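Side-chain contact in acetyl-CoA acetyltransferase (Elizabethkingia anophelis NUHP1, PDB 6BN2), which probably catalyses the thiolase reaction in which two molecules of acetyl-CoA condense reversibly to acetoacetyl-CoA and free coenzyme A: residues L338-A342 with A343-V347. Sequence-based numbering, arbitrary orientation.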
loop_
_atom_site.group_PDB
_atom_site.type_symbol
_atom_site.label_atom_id
_atom_site.label_comp_id
_atom_site.label_asym_id
_atom_site.label_seq_id
_atom_site.Cartn_x
_atom_site.Cartn_y
_atom_site.Cartn_z
ATOM N N LEU A 338 18.344 -20.982 -11.662
ATOM C CA LEU A 338 19.462 -20.052 -11.745
ATOM C C LEU A 338 20.812 -20.738 -11.611
ATOM O O LEU A 338 21.840 -20.086 -11.824
ATOM C CB LEU A 338 19.333 -18.975 -10.658
ATOM C CG LEU A 338 18.131 -18.049 -10.801
ATOM C CD1 LEU A 338 17.961 -17.216 -9.520
ATOM C CD2 LEU A 338 18.307 -17.156 -12.022
ATOM N N GLY A 339 20.837 -22.021 -11.262
ATOM C CA GLY A 339 22.098 -22.724 -11.133
ATOM C C GLY A 339 22.892 -22.304 -9.920
ATOM O O GLY A 339 24.126 -22.340 -9.949
ATOM N N LEU A 340 22.216 -21.916 -8.850
ATOM C CA LEU A 340 22.909 -21.379 -7.688
ATOM C C LEU A 340 23.469 -22.483 -6.810
ATOM O O LEU A 340 22.878 -23.552 -6.654
ATOM C CB LEU A 340 21.979 -20.510 -6.854
ATOM C CG LEU A 340 21.310 -19.348 -7.595
ATOM C CD1 LEU A 340 20.521 -18.537 -6.615
ATOM C CD2 LEU A 340 22.351 -18.495 -8.293
ATOM N N ASP A 341 24.626 -22.196 -6.228
ATOM C CA ASP A 341 25.221 -23.041 -5.205
ATOM C C ASP A 341 24.430 -22.895 -3.908
ATOM O O ASP A 341 24.389 -21.809 -3.331
ATOM C CB ASP A 341 26.669 -22.611 -5.002
ATOM C CG ASP A 341 27.406 -23.457 -3.992
ATOM O OD1 ASP A 341 28.644 -23.296 -3.921
ATOM O OD2 ASP A 341 26.781 -24.291 -3.297
ATOM N N ALA A 342 23.825 -23.988 -3.431
ATOM C CA ALA A 342 23.014 -23.898 -2.221
ATOM C C ALA A 342 23.821 -23.447 -1.004
ATOM O O ALA A 342 23.242 -22.933 -0.043
ATOM C CB ALA A 342 22.339 -25.240 -1.948
ATOM N N ALA A 343 25.147 -23.606 -1.025
ATOM C CA ALA A 343 25.984 -23.145 0.074
ATOM C C ALA A 343 26.081 -21.630 0.156
ATOM O O ALA A 343 26.621 -21.119 1.146
ATOM C CB ALA A 343 27.392 -23.721 -0.052
ATOM N N LYS A 344 25.589 -20.913 -0.856
ATOM C CA LYS A 344 25.602 -19.458 -0.894
ATOM C C LYS A 344 24.218 -18.847 -0.725
ATOM O O LYS A 344 24.096 -17.614 -0.747
ATOM C CB LYS A 344 26.215 -18.977 -2.216
ATOM C CG LYS A 344 27.675 -19.414 -2.394
ATOM C CD LYS A 344 28.167 -19.200 -3.824
ATOM C CE LYS A 344 27.884 -17.793 -4.330
ATOM N NZ LYS A 344 28.740 -17.447 -5.507
ATOM N N VAL A 345 23.182 -19.664 -0.526
ATOM C CA VAL A 345 21.797 -19.205 -0.480
ATOM C C VAL A 345 21.228 -19.496 0.906
ATOM O O VAL A 345 21.283 -20.642 1.371
ATOM C CB VAL A 345 20.931 -19.877 -1.570
ATOM C CG1 VAL A 345 19.519 -19.301 -1.551
ATOM C CG2 VAL A 345 21.566 -19.724 -2.965
ATOM N N ASN A 346 20.661 -18.460 1.545
ATOM C CA ASN A 346 19.997 -18.566 2.854
ATOM C C ASN A 346 20.896 -19.258 3.870
ATOM O O ASN A 346 20.508 -20.246 4.504
ATOM C CB ASN A 346 18.653 -19.302 2.746
ATOM C CG ASN A 346 17.672 -18.597 1.838
ATOM O OD1 ASN A 346 17.922 -17.490 1.383
ATOM N ND2 ASN A 346 16.537 -19.245 1.573
ATOM N N VAL A 347 22.126 -18.748 4.008
ATOM C CA VAL A 347 23.152 -19.485 4.752
ATOM C C VAL A 347 22.907 -19.501 6.258
ATOM O O VAL A 347 23.458 -20.375 6.951
ATOM C CB VAL A 347 24.559 -18.945 4.429
ATOM C CG1 VAL A 347 24.835 -19.051 2.915
ATOM C CG2 VAL A 347 24.753 -17.545 4.931
#
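Asp-341 opens a single turn of 3-10 helix by accepting the backbone N-H groups of Ala-343 and Lys-344 with two different oxygens, OD2 and O. The carboxylate OD2 lies 2.9 Å from Ala-343 N, the donor nitrogen standing above the carboxylate plane, 53° out of it. CG lies anti to the backbone N (chi1 -178°), which swings the acid over the start of the turn. This is an Asx turn, and aspartate suits it because its short side chain can reach an N-H two residues on.

Main-chain bonds close the turn. Lys-344 N gives a nearly straight bond to Asp-341 O (2.9 Å), and a weak one runs from Val-345 N to Ala-342 O (3.3 Å). The small methyls of Ala-342 and the exposed Ala-343 suit so tight a turn.

Apolar contact joins partly exposed Leu-340 to buried Val-345, branched aliphatics crossing at about a right angle, CD1 to CG2 4.0 Å. Lys-344 CD passes 3.9 Å from Asp-341 CB, but chi3 (51°) bends the chain and NZ bonds to Ile-318 O.

Within the thiolase C-terminal domain, the turn follows helix 328-338, ended by a Schellman motif at Gly-339 (positive phi); Lys-344 and Asn-346 make backbone bonds with Phe-321 of strand 320-323.

Asp-341 and Lys-344 therefore form no salt bridge: the carboxylate serves a backbone N-H, while the ammonium ties the turn to the chain just before that strand.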